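Local coordinates for protein cyanuric acid amidohydrolase (Azorhizobium caulinodans, PDB 4NQ3) that hydrolyses cyanuric acid, opening its s-triazine ring to carboxybiuret, which spontaneously loses carbon dioxide to give biuret, a step in the breakdown of atrazine and melamine, at residues Ala106-Arg111 / Glu243-Pro248; Gln154-Leu159 / Gly228-Gly233; Ala259-Pro264 / Arg293-Arg298; Glu278-Leu283 / Gly323-Thr328. All coordinates share one frame; numbering follows the deposited sequence.

In the fold
Following the chain from its N terminus, interaction 1 opens on strand 106-113 and closes only beyond strand 235-242, so that it spans the whole of the second repeating unit. Interaction 2 falls wholly within that span: it joins the end of strand 150-157 to the loop after strand 223-227, in the same four-stranded sheet, at the active site. The loop 243-248 leads on to the third repeating unit, where interactions 3 and 4 cross, their segments alternating along the chain. Interaction 3 sets the hairpin 293-298 against the loop leading into helix 263-271, and interaction 4 ties strand 281-286 to the end of helix 309-325. These two meet through Val262 and Val324, and both reach the second subunit.

Interaction 1: residues Ala106-Arg111 / Glu243-Pro248; sequences ALAIGR and EGWSGP. With SO4 (sulfate ion), chain D.
Trp245 lays its indole flat over the backbone and side chain of Ala108, making the compact part of this contact. Ala108 CB sits 3.4 Å from the centroid of the five-membered ring and only 6° off its normal, a CH-pi contact straight over the face. A methyl suits this place, because it fills the gap between strand and ring without lifting the ring away. Beyond it the six-membered ring covers the start of Ile109, whose N lies 3.6 Å above the ring plane, while Ile109 CB is 4.2 Å from Trp245 CH2. With chi1 at -78°, CG opposite the carbonyl carbon, the indole runs along the strand. At the strand's start, Ala106 CB packs 3.6 Å from Ser246 C.

The other side is looser and wetter. No direct hydrogen bond joins the segments; instead a water donates to both Leu107 O and Ser246 O. Farther along, partly exposed Arg111 does not touch the loop but grips a sulfate, probably from the crystallisation liquor, with Arg111 NE 2.8 Å from its O4 and NH2 3.0 Å from its O3. Arg95 binds the same ion.

Strand 106-113 is paired along one side with 235-242, and the loop that follows that partner folds its tryptophan back across 106-113. The hold is therefore one of dispersion and shape, with water serving the backbone carbonyls at the margin.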
loop_
_atom_site.group_PDB
_atom_site.type_symbol
_atom_site.label_atom_id
_atom_site.label_comp_id
_atom_site.label_asym_id
_atom_site.label_seq_id
_atom_site.Cartn_x
_atom_site.Cartn_y
_atom_site.Cartn_z
ATOM N N ALA A 106 -10.565 10.823 -42.198
ATOM C CA ALA A 106 -9.558 10.091 -41.432
ATOM C C ALA A 106 -9.360 10.706 -40.064
ATOM O O ALA A 106 -10.001 11.689 -39.736
ATOM C CB ALA A 106 -8.221 10.059 -42.185
ATOM N N LEU A 107 -8.464 10.116 -39.273
ATOM C CA LEU A 107 -8.198 10.588 -37.930
ATOM C C LEU A 107 -7.750 12.031 -37.985
ATOM O O LEU A 107 -6.897 12.374 -38.800
ATOM C CB LEU A 107 -7.135 9.727 -37.245
ATOM C CG LEU A 107 -6.703 10.111 -35.815
ATOM C CD1 LEU A 107 -7.897 10.233 -34.892
ATOM C CD2 LEU A 107 -5.714 9.106 -35.236
ATOM N N ALA A 108 -8.360 12.874 -37.148
ATOM C CA ALA A 108 -7.952 14.267 -36.988
ATOM C C ALA A 108 -7.584 14.510 -35.529
ATOM O O ALA A 108 -8.168 13.901 -34.632
ATOM C CB ALA A 108 -9.046 15.211 -37.421
ATOM N N ILE A 109 -6.640 15.425 -35.310
ATOM C CA ILE A 109 -6.085 15.731 -34.002
ATOM C C ILE A 109 -6.033 17.221 -33.748
ATOM O O ILE A 109 -5.561 17.980 -34.590
ATOM C CB ILE A 109 -4.668 15.218 -33.873
ATOM C CG1 ILE A 109 -4.602 13.740 -34.217
ATOM C CG2 ILE A 109 -4.120 15.494 -32.475
ATOM C CD1 ILE A 109 -3.227 13.348 -34.598
ATOM N N GLY A 110 -6.519 17.656 -32.594
ATOM C CA GLY A 110 -6.416 19.063 -32.236
ATOM C C GLY A 110 -5.940 19.207 -30.807
ATOM O O GLY A 110 -6.234 18.355 -29.959
ATOM N N ARG A 111 -5.183 20.256 -30.522
ATOM C CA ARG A 111 -4.707 20.430 -29.159
ATOM C C ARG A 111 -5.049 21.828 -28.707
ATOM O O ARG A 111 -5.314 22.682 -29.542
ATOM C CB ARG A 111 -3.195 20.216 -29.061
ATOM C CG ARG A 111 -2.495 20.978 -30.089
ATOM C CD ARG A 111 -1.069 21.235 -29.783
ATOM N NE ARG A 111 -0.493 21.930 -30.930
ATOM C CZ ARG A 111 0.806 22.033 -31.171
ATOM N NH1 ARG A 111 1.672 21.465 -30.334
ATOM N NH2 ARG A 111 1.239 22.678 -32.261
ATOM N N GLU A 243 -13.336 15.230 -42.759
ATOM C CA GLU A 243 -13.178 15.216 -44.207
ATOM C C GLU A 243 -11.861 15.892 -44.628
ATOM O O GLU A 243 -11.298 15.562 -45.680
ATOM C CB GLU A 243 -14.359 15.909 -44.886
ATOM C CG GLU A 243 -15.724 15.318 -44.563
ATOM C CD GLU A 243 -15.977 13.982 -45.252
ATOM O OE1 GLU A 243 -15.222 13.646 -46.197
ATOM O OE2 GLU A 243 -16.949 13.283 -44.867
ATOM N N GLY A 244 -11.397 16.854 -43.828
ATOM C CA GLY A 244 -10.226 17.645 -44.170
ATOM C C GLY A 244 -8.908 17.038 -43.754
ATOM O O GLY A 244 -7.872 17.704 -43.780
ATOM N N TRP A 245 -8.961 15.774 -43.344
ATOM C CA TRP A 245 -7.780 14.979 -43.017
ATOM C C TRP A 245 -7.761 13.702 -43.866
ATOM O O TRP A 245 -8.806 13.225 -44.292
ATOM C CB TRP A 245 -7.765 14.616 -41.529
ATOM C CG TRP A 245 -7.329 15.712 -40.581
ATOM C CD1 TRP A 245 -7.982 16.868 -40.308
ATOM C CD2 TRP A 245 -6.166 15.703 -39.737
ATOM N NE1 TRP A 245 -7.289 17.600 -39.372
ATOM C CE2 TRP A 245 -6.170 16.905 -39.008
ATOM C CE3 TRP A 245 -5.123 14.798 -39.535
ATOM C CZ2 TRP A 245 -5.176 17.228 -38.100
ATOM C CZ3 TRP A 245 -4.134 15.122 -38.639
ATOM C CH2 TRP A 245 -4.166 16.329 -37.930
ATOM N N SER A 246 -6.586 13.148 -44.126
ATOM C CA SER A 246 -6.521 11.830 -44.758
ATOM C C SER A 246 -5.410 10.958 -44.162
ATOM O O SER A 246 -4.573 11.428 -43.396
ATOM C CB SER A 246 -6.311 11.960 -46.258
ATOM O OG SER A 246 -4.980 12.369 -46.502
ATOM N N GLY A 247 -5.414 9.685 -44.520
ATOM C CA GLY A 247 -4.447 8.751 -43.997
ATOM C C GLY A 247 -5.143 7.449 -43.674
ATOM O O GLY A 247 -6.357 7.312 -43.815
ATOM N N PRO A 248 -4.373 6.465 -43.236
ATOM C CA PRO A 248 -4.921 5.139 -42.964
ATOM C C PRO A 248 -5.692 5.061 -41.652
ATOM O O PRO A 248 -6.527 4.178 -41.472
ATOM C CB PRO A 248 -3.671 4.259 -42.917
ATOM C CG PRO A 248 -2.581 5.167 -42.520
ATOM C CD PRO A 248 -2.911 6.521 -43.065
HETATM S S SO4 D . -1.633 24.047 -34.121
HETATM O O1 SO4 D . -1.427 25.492 -33.965
HETATM O O2 SO4 D . -2.773 23.745 -34.999
HETATM O O3 SO4 D . -0.407 23.454 -34.672
HETATM O O4 SO4 D . -1.929 23.502 -32.792
HETATM O O HOH W 1 -5.211 11.087 -40.878
#

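Interaction 2: residues Gln154-Leu159 / Gly228-Gly233; sequences QVKCPL and GIELLG
Lys156, Pro158 and Gly228 bury the most surface where the end of strand 150-157 meets the loop after strand 223-227. Lys156 starts with CG opposite its backbone N (chi1 -173°) and bends at chi2, which carries its chain past Leu231 and over Gly228. Its CG rests 3.9 Å from Leu231 CD2, and CE comes to 3.8 Å from Gly228 N. The amine makes a long salt bridge, Lys156 NZ to Glu230 OE2 at 3.9 Å; its closer polar partners are Ser226 OG and Met78 O. Glu230 in turn holds Arg52, a substrate-binding residue, through OE1.

Gly228 suits its place because lysine CE and the glutamate carboxylate crowd over the side from which a side chain would project. Its N donates to Cys157 O, 2.9 Å away; the donor lies nearly along the C=O axis, although the N-H is bent at 138°. Leu159 CD2 closes over the next peptide, between Gly228 and Ile229, 3.5 Å from Gly228 C.

Pro158 turns its ring to the far end of the loop, where Pro158 CB lies 3.4 Å from Leu231 O and the rest of the ring borders the carbonyls of Leu232 and Gly233. Between the two segments a single water accepts from Leu159 N and donates to Gly228 O and Leu231 O, serving three backbone groups together. The contact thus holds the lysine of a Ser-Lys dyad, Lys156 NZ bonding to the nucleophile Ser226 on the neighbouring parallel strand; the threefold repeat gives three potential dyads.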
loop_
_atom_site.group_PDB
_atom_site.type_symbol
_atom_site.label_atom_id
_atom_site.label_comp_id
_atom_site.label_asym_id
_atom_site.label_seq_id
_atom_site.Cartn_x
_atom_site.Cartn_y
_atom_site.Cartn_z
ATOM N N GLN A 154 -9.233 14.006 -24.565
ATOM C CA GLN A 154 -8.339 13.783 -23.434
ATOM C C GLN A 154 -8.050 15.105 -22.745
ATOM O O GLN A 154 -7.752 16.068 -23.401
ATOM C CB GLN A 154 -7.050 13.120 -23.918
ATOM C CG GLN A 154 -6.055 12.797 -22.849
ATOM C CD GLN A 154 -6.622 11.876 -21.810
ATOM O OE1 GLN A 154 -7.102 10.782 -22.113
ATOM N NE2 GLN A 154 -6.597 12.324 -20.564
ATOM N N VAL A 155 -8.158 15.156 -21.430
ATOM C CA VAL A 155 -7.813 16.356 -20.690
ATOM C C VAL A 155 -6.890 15.997 -19.530
ATOM O O VAL A 155 -7.145 15.045 -18.795
ATOM C CB VAL A 155 -9.060 17.087 -20.159
ATOM C CG1 VAL A 155 -8.687 18.136 -19.115
ATOM C CG2 VAL A 155 -9.776 17.726 -21.293
ATOM N N LYS A 156 -5.807 16.754 -19.388
ATOM C CA LYS A 156 -4.938 16.631 -18.236
ATOM C C LYS A 156 -5.273 17.780 -17.307
ATOM O O LYS A 156 -5.215 18.935 -17.722
ATOM C CB LYS A 156 -3.478 16.685 -18.648
ATOM C CG LYS A 156 -2.527 16.386 -17.514
ATOM C CD LYS A 156 -2.537 14.938 -17.224
ATOM C CE LYS A 156 -2.190 14.643 -15.786
ATOM N NZ LYS A 156 -2.387 13.193 -15.462
ATOM N N CYS A 157 -5.667 17.483 -16.073
ATOM C CA CYS A 157 -6.092 18.556 -15.170
ATOM C C CYS A 157 -5.339 18.509 -13.851
ATOM O O CYS A 157 -4.779 17.482 -13.492
ATOM C CB CYS A 157 -7.588 18.461 -14.892
ATOM S SG CYS A 157 -8.041 16.812 -14.266
ATOM N N PRO A 158 -5.379 19.609 -13.094
ATOM C CA PRO A 158 -4.595 19.723 -11.865
ATOM C C PRO A 158 -5.263 19.031 -10.699
ATOM O O PRO A 158 -6.257 18.338 -10.925
ATOM C CB PRO A 158 -4.515 21.240 -11.646
ATOM C CG PRO A 158 -5.725 21.763 -12.273
ATOM C CD PRO A 158 -5.987 20.897 -13.472
ATOM N N LEU A 159 -4.693 19.167 -9.498
ATOM C CA LEU A 159 -5.297 18.637 -8.277
ATOM C C LEU A 159 -4.860 19.499 -7.110
ATOM O O LEU A 159 -4.072 20.424 -7.287
ATOM C CB LEU A 159 -4.899 17.176 -8.052
ATOM C CG LEU A 159 -3.394 16.860 -7.967
ATOM C CD1 LEU A 159 -2.797 17.306 -6.636
ATOM C CD2 LEU A 159 -3.138 15.399 -8.193
ATOM N N GLY A 228 -3.265 15.347 -12.247
ATOM C CA GLY A 228 -1.875 15.169 -11.903
ATOM C C GLY A 228 -1.324 16.301 -11.067
ATOM O O GLY A 228 -1.780 17.431 -11.144
ATOM N N ILE A 229 -0.328 15.994 -10.254
ATOM C CA ILE A 229 0.246 16.991 -9.363
ATOM C C ILE A 229 1.172 17.941 -10.100
ATOM O O ILE A 229 1.533 18.994 -9.569
ATOM C CB ILE A 229 1.020 16.318 -8.203
ATOM C CG1 ILE A 229 1.401 17.332 -7.135
ATOM C CG2 ILE A 229 2.250 15.617 -8.712
ATOM C CD1 ILE A 229 1.922 16.652 -5.882
ATOM N N GLU A 230 1.535 17.587 -11.331
ATOM C CA GLU A 230 2.627 18.274 -12.030
ATOM C C GLU A 230 2.235 19.436 -12.939
ATOM O O GLU A 230 3.077 19.937 -13.671
ATOM C CB GLU A 230 3.412 17.273 -12.882
ATOM C CG GLU A 230 2.626 16.611 -14.028
ATOM C CD GLU A 230 1.792 15.425 -13.519
ATOM O OE1 GLU A 230 1.984 15.068 -12.335
ATOM O OE2 GLU A 230 1.005 14.815 -14.293
ATOM N N LEU A 231 0.976 19.849 -12.957
ATOM C CA LEU A 231 0.642 21.023 -13.754
ATOM C C LEU A 231 -0.373 21.894 -13.030
ATOM O O LEU A 231 -1.142 21.387 -12.231
ATOM C CB LEU A 231 0.111 20.599 -15.125
ATOM C CG LEU A 231 -1.347 20.138 -15.272
ATOM C CD1 LEU A 231 -1.698 20.078 -16.727
ATOM C CD2 LEU A 231 -1.567 18.803 -14.672
ATOM N N LEU A 232 -0.409 23.188 -13.324
ATOM C CA LEU A 232 -1.386 24.043 -12.664
ATOM C C LEU A 232 -2.574 24.386 -13.557
ATOM O O LEU A 232 -3.603 24.858 -13.060
ATOM C CB LEU A 232 -0.730 25.323 -12.160
ATOM C CG LEU A 232 0.326 25.034 -11.099
ATOM C CD1 LEU A 232 0.893 26.341 -10.626
ATOM C CD2 LEU A 232 -0.255 24.196 -9.929
ATOM N N GLY A 233 -2.419 24.147 -14.862
ATOM C CA GLY A 233 -3.489 24.330 -15.841
ATOM C C GLY A 233 -4.009 23.037 -16.475
ATOM O O GLY A 233 -4.076 21.986 -15.814
HETATM O O HOH W 2 -1.815 19.856 -10.360
#

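Interaction 3: residues Ala259-Pro264 / Arg293-Arg298; sequences AIDVTP and RIRGKR
Arg295 reaches across from the tip of a hairpin to lie over Ile260. It occupies the first of the two central positions in a type I' turn from Ile294 to Lys297, with Gly296, whose positive phi suits glycine, in the second. Arg295 CB points toward segment 259-264, and CG carries the chain outward, extended as far as NE. The first atom to touch is Arg295 CD, 4.1 Å from Ile260 CD1. NE passes over the same side chain and forms a salt bridge with Asp258. Arg295 CZ then lies 3.7 Å from Ile260 CG1, which sits over the centre of one guanidinium face. At the tip the nitrogens diverge: Arg295 NH1 lies 3.7 Å from Ile260 CD1 and bonds to Gly326 O of the second subunit, while Arg295 NH2 approaches Asp261 CA at 3.9 Å. Asp261 OD1 is 4.3 Å from Arg295 NH2, beyond a salt bridge, and the other carboxylate oxygen is held by Ala257 N.

Behind the arginine, Ile294 CD1 meets Ala259 CB at 4.0 Å, an apolar join in a buried spot. The guanidinium thus divides its chemistry: a greasy face for isoleucine, and N-H groups for Asp258 and for Gly326 O of the second subunit.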
loop_
_atom_site.group_PDB
_atom_site.type_symbol
_atom_site.label_atom_id
_atom_site.label_comp_id
_atom_site.label_asym_id
_atom_site.label_seq_id
_atom_site.Cartn_x
_atom_site.Cartn_y
_atom_site.Cartn_z
ATOM N N ALA A 259 -17.640 -2.135 -15.693
ATOM C CA ALA A 259 -16.223 -2.473 -15.721
ATOM C C ALA A 259 -15.927 -3.724 -16.537
ATOM O O ALA A 259 -14.780 -3.971 -16.889
ATOM C CB ALA A 259 -15.686 -2.622 -14.310
ATOM N N ILE A 260 -16.932 -4.528 -16.841
ATOM C CA ILE A 260 -16.644 -5.714 -17.632
ATOM C C ILE A 260 -17.406 -5.717 -18.950
ATOM O O ILE A 260 -17.536 -6.754 -19.613
ATOM C CB ILE A 260 -16.950 -7.005 -16.864
ATOM C CG1 ILE A 260 -18.403 -7.021 -16.405
ATOM C CG2 ILE A 260 -16.001 -7.166 -15.687
ATOM C CD1 ILE A 260 -18.750 -8.244 -15.645
ATOM N N ASP A 261 -17.878 -4.539 -19.347
ATOM C CA ASP A 261 -18.609 -4.404 -20.600
ATOM C C ASP A 261 -17.636 -4.219 -21.761
ATOM O O ASP A 261 -17.252 -3.093 -22.081
ATOM C CB ASP A 261 -19.586 -3.231 -20.522
ATOM C CG ASP A 261 -20.483 -3.143 -21.738
ATOM O OD1 ASP A 261 -20.724 -4.205 -22.363
ATOM O OD2 ASP A 261 -20.945 -2.022 -22.062
ATOM N N VAL A 262 -17.226 -5.324 -22.380
ATOM C CA VAL A 262 -16.166 -5.279 -23.389
ATOM C C VAL A 262 -16.752 -5.187 -24.785
ATOM O O VAL A 262 -16.012 -5.200 -25.768
ATOM C CB VAL A 262 -15.216 -6.504 -23.309
ATOM C CG1 VAL A 262 -14.240 -6.368 -22.138
ATOM C CG2 VAL A 262 -16.015 -7.788 -23.218
ATOM N N THR A 263 -18.079 -5.126 -24.871
ATOM C CA THR A 263 -18.772 -5.097 -26.163
ATOM C C THR A 263 -18.518 -3.839 -27.028
ATOM O O THR A 263 -18.406 -3.947 -28.249
ATOM C CB THR A 263 -20.278 -5.249 -25.947
ATOM O OG1 THR A 263 -20.639 -4.503 -24.781
ATOM C CG2 THR A 263 -20.641 -6.686 -25.668
ATOM N N PRO A 264 -18.419 -2.648 -26.406
ATOM C CA PRO A 264 -18.049 -1.403 -27.102
ATOM C C PRO A 264 -16.765 -1.477 -27.924
ATOM O O PRO A 264 -16.679 -0.823 -28.976
ATOM C CB PRO A 264 -17.870 -0.411 -25.959
ATOM C CG PRO A 264 -18.834 -0.880 -24.931
ATOM C CD PRO A 264 -18.850 -2.387 -25.022
ATOM N N ARG A 293 -21.470 -2.096 -6.387
ATOM C CA ARG A 293 -21.781 -3.379 -7.022
ATOM C C ARG A 293 -21.474 -3.371 -8.515
ATOM O O ARG A 293 -21.541 -2.329 -9.164
ATOM C CB ARG A 293 -23.266 -3.756 -6.820
ATOM C CG ARG A 293 -23.799 -3.618 -5.395
ATOM C CD ARG A 293 -25.192 -4.230 -5.227
ATOM N NE ARG A 293 -25.557 -4.369 -3.807
ATOM C CZ ARG A 293 -25.486 -5.506 -3.097
ATOM N NH1 ARG A 293 -25.081 -6.646 -3.659
ATOM N NH2 ARG A 293 -25.836 -5.510 -1.813
ATOM N N ILE A 294 -21.129 -4.544 -9.047
ATOM C CA ILE A 294 -21.112 -4.767 -10.487
ATOM C C ILE A 294 -22.097 -5.894 -10.827
ATOM O O ILE A 294 -21.914 -7.048 -10.400
ATOM C CB ILE A 294 -19.704 -5.119 -11.000
ATOM C CG1 ILE A 294 -18.713 -4.027 -10.579
ATOM C CG2 ILE A 294 -19.723 -5.340 -12.514
ATOM C CD1 ILE A 294 -17.290 -4.281 -11.000
ATOM N N ARG A 295 -23.134 -5.538 -11.593
ATOM C CA ARG A 295 -24.197 -6.457 -12.023
ATOM C C ARG A 295 -24.769 -7.252 -10.849
ATOM O O ARG A 295 -24.955 -8.464 -10.937
ATOM C CB ARG A 295 -23.682 -7.388 -13.126
ATOM C CG ARG A 295 -23.162 -6.625 -14.348
ATOM C CD ARG A 295 -22.800 -7.517 -15.517
ATOM N NE ARG A 295 -22.326 -6.747 -16.664
ATOM C CZ ARG A 295 -21.812 -7.278 -17.777
ATOM N NH1 ARG A 295 -21.693 -8.596 -17.882
ATOM N NH2 ARG A 295 -21.403 -6.494 -18.783
ATOM N N GLY A 296 -25.059 -6.530 -9.767
ATOM C CA GLY A 296 -25.655 -7.059 -8.558
ATOM C C GLY A 296 -24.660 -7.542 -7.517
ATOM O O GLY A 296 -25.001 -7.635 -6.334
ATOM N N LYS A 297 -23.426 -7.817 -7.941
ATOM C CA LYS A 297 -22.420 -8.457 -7.083
ATOM C C LYS A 297 -21.557 -7.383 -6.435
ATOM O O LYS A 297 -21.093 -6.482 -7.125
ATOM C CB LYS A 297 -21.544 -9.409 -7.902
ATOM C CG LYS A 297 -22.326 -10.388 -8.780
ATOM C CD LYS A 297 -23.182 -11.357 -7.971
ATOM C CE LYS A 297 -24.013 -12.268 -8.881
ATOM N NZ LYS A 297 -23.172 -13.127 -9.781
ATOM N N ARG A 298 -21.350 -7.451 -5.124
ATOM C CA ARG A 298 -20.610 -6.386 -4.449
ATOM C C ARG A 298 -19.147 -6.437 -4.837
ATOM O O ARG A 298 -18.631 -7.495 -5.183
ATOM C CB ARG A 298 -20.749 -6.461 -2.927
ATOM C CG ARG A 298 -19.679 -7.288 -2.209
ATOM C CD ARG A 298 -20.036 -7.502 -0.727
ATOM N NE ARG A 298 -19.089 -6.827 0.151
ATOM C CZ ARG A 298 -18.116 -7.437 0.826
ATOM N NH1 ARG A 298 -17.294 -6.727 1.598
ATOM N NH2 ARG A 298 -17.966 -8.755 0.743
#

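Interaction 4: residues Glu278-Leu283 / Gly323-Thr328; sequences EATIVL and GVVGHT
His327 and Val325 meet Thr280 where the end of helix 309-325 and the turn after it lie against the lead-in to strand 281-286, inside a beta-alpha-beta crossover whose second strand, 331-334, runs parallel to the first. The polar half of the contact is a single hydrogen bond: His327 NE2 donates to Thr280 O over 3.1 Å, with an N-H...O angle of 138° and the acceptor 16° out of the ring plane. Glu278 O stands over one face of the same imidazole, toward its rim, at 3.5 Å from His327 NE2; the angle there is too poor for a bond. The apolar half belongs to one methyl. Val325 CG2 lies 3.5 Å from Thr280 CB and meets Val282 CG2 tip to tip at 4.1 Å. Branched side chains serve well here, since each offers a methyl to its neighbour without a long flexible arm.

A second shell fixes these groups. His327 ND1 takes the N-H of Glu329, so both ring nitrogens are bonded and the ring's rotation is set. Thr280 OG1 bonds to Gly277 N. Arg8, from strand 2-10, binds Glu278 O and, weakly, Thr280 O, drawing another sheet to the same carbonyls.

Gly326, with positive phi, ends the helix and swings the chain round to bring His327 back onto the strand; glycine fits because a CB at these backbone angles would press on the carbonyl O of Val325. At the outer margin the poorly ordered Glu278 side chain makes a salt bridge from OE2 to Lys297 NZ of the second subunit.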
loop_
_atom_site.group_PDB
_atom_site.type_symbol
_atom_site.label_atom_id
_atom_site.label_comp_id
_atom_site.label_asym_id
_atom_site.label_seq_id
_atom_site.Cartn_x
_atom_site.Cartn_y
_atom_site.Cartn_z
ATOM N N GLU A 278 -1.781 -6.715 -32.030
ATOM C CA GLU A 278 -0.775 -5.926 -31.341
ATOM C C GLU A 278 -0.913 -4.466 -31.747
ATOM O O GLU A 278 -0.736 -3.570 -30.936
ATOM C CB GLU A 278 0.632 -6.462 -31.648
ATOM C CG GLU A 278 1.731 -6.016 -30.671
ATOM C CD GLU A 278 2.479 -4.769 -31.123
ATOM O OE1 GLU A 278 2.258 -4.309 -32.267
ATOM O OE2 GLU A 278 3.285 -4.239 -30.328
ATOM N N ALA A 279 -1.332 -4.233 -32.979
ATOM C CA ALA A 279 -1.394 -2.876 -33.509
ATOM C C ALA A 279 -2.587 -2.062 -33.013
ATOM O O ALA A 279 -2.577 -0.841 -33.117
ATOM C CB ALA A 279 -1.396 -2.913 -35.014
ATOM N N THR A 280 -3.626 -2.713 -32.501
ATOM C CA THR A 280 -4.792 -1.963 -32.019
ATOM C C THR A 280 -4.395 -0.982 -30.901
ATOM O O THR A 280 -3.677 -1.337 -29.965
ATOM C CB THR A 280 -5.889 -2.893 -31.476
ATOM O OG1 THR A 280 -6.115 -3.976 -32.391
ATOM C CG2 THR A 280 -7.171 -2.119 -31.260
ATOM N N ILE A 281 -4.832 0.261 -31.018
ATOM C CA ILE A 281 -4.599 1.246 -29.977
ATOM C C ILE A 281 -5.871 1.431 -29.161
ATOM O O ILE A 281 -6.931 1.715 -29.735
ATOM C CB ILE A 281 -4.203 2.583 -30.581
ATOM C CG1 ILE A 281 -2.857 2.471 -31.278
ATOM C CG2 ILE A 281 -4.216 3.676 -29.516
ATOM C CD1 ILE A 281 -2.491 3.730 -31.968
ATOM N N VAL A 282 -5.780 1.307 -27.839
ATOM C CA VAL A 282 -6.972 1.417 -26.994
ATOM C C VAL A 282 -6.820 2.496 -25.937
ATOM O O VAL A 282 -5.818 2.531 -25.233
ATOM C CB VAL A 282 -7.293 0.082 -26.290
ATOM C CG1 VAL A 282 -8.641 0.166 -25.605
ATOM C CG2 VAL A 282 -7.270 -1.070 -27.295
ATOM N N LEU A 283 -7.802 3.387 -25.832
ATOM C CA LEU A 283 -7.834 4.379 -24.747
ATOM C C LEU A 283 -9.133 4.191 -23.970
ATOM O O LEU A 283 -10.214 4.256 -24.558
ATOM C CB LEU A 283 -7.759 5.797 -25.301
ATOM C CG LEU A 283 -6.792 5.959 -26.469
ATOM C CD1 LEU A 283 -7.043 7.262 -27.183
ATOM C CD2 LEU A 283 -5.387 5.920 -25.969
ATOM N N GLY A 323 -7.682 -8.819 -22.452
ATOM C CA GLY A 323 -8.193 -10.131 -22.805
ATOM C C GLY A 323 -8.876 -10.155 -24.166
ATOM O O GLY A 323 -8.983 -11.209 -24.803
ATOM N N VAL A 324 -9.330 -8.992 -24.615
ATOM C CA VAL A 324 -10.067 -8.890 -25.863
ATOM C C VAL A 324 -9.124 -8.534 -26.983
ATOM O O VAL A 324 -9.209 -9.058 -28.095
ATOM C CB VAL A 324 -11.183 -7.819 -25.788
ATOM C CG1 VAL A 324 -11.783 -7.574 -27.159
ATOM C CG2 VAL A 324 -12.265 -8.232 -24.775
ATOM N N VAL A 325 -8.219 -7.620 -26.692
ATOM C CA VAL A 325 -7.422 -7.044 -27.749
ATOM C C VAL A 325 -6.086 -7.793 -27.864
ATOM O O VAL A 325 -5.354 -7.621 -28.829
ATOM C CB VAL A 325 -7.237 -5.521 -27.503
ATOM C CG1 VAL A 325 -6.358 -5.284 -26.306
ATOM C CG2 VAL A 325 -6.670 -4.839 -28.714
ATOM N N GLY A 326 -5.788 -8.665 -26.904
ATOM C CA GLY A 326 -4.634 -9.543 -27.033
ATOM C C GLY A 326 -3.244 -9.045 -26.654
ATOM O O GLY A 326 -2.252 -9.745 -26.854
ATOM N N HIS A 327 -3.155 -7.833 -26.117
ATOM C CA HIS A 327 -1.880 -7.305 -25.638
ATOM C C HIS A 327 -2.083 -6.342 -24.493
ATOM O O HIS A 327 -3.212 -6.004 -24.155
ATOM C CB HIS A 327 -1.118 -6.623 -26.758
ATOM C CG HIS A 327 -1.734 -5.346 -27.228
ATOM N ND1 HIS A 327 -1.294 -4.109 -26.804
ATOM C CD2 HIS A 327 -2.732 -5.110 -28.114
ATOM C CE1 HIS A 327 -2.003 -3.165 -27.403
ATOM N NE2 HIS A 327 -2.882 -3.747 -28.203
ATOM N N THR A 328 -0.990 -5.922 -23.873
ATOM C CA THR A 328 -1.098 -5.159 -22.642
ATOM C C THR A 328 -0.617 -3.731 -22.773
ATOM O O THR A 328 -0.573 -3.003 -21.788
ATOM C CB THR A 328 -0.327 -5.823 -21.534
ATOM O OG1 THR A 328 1.037 -5.929 -21.945
ATOM C CG2 THR A 328 -0.907 -7.207 -21.257
#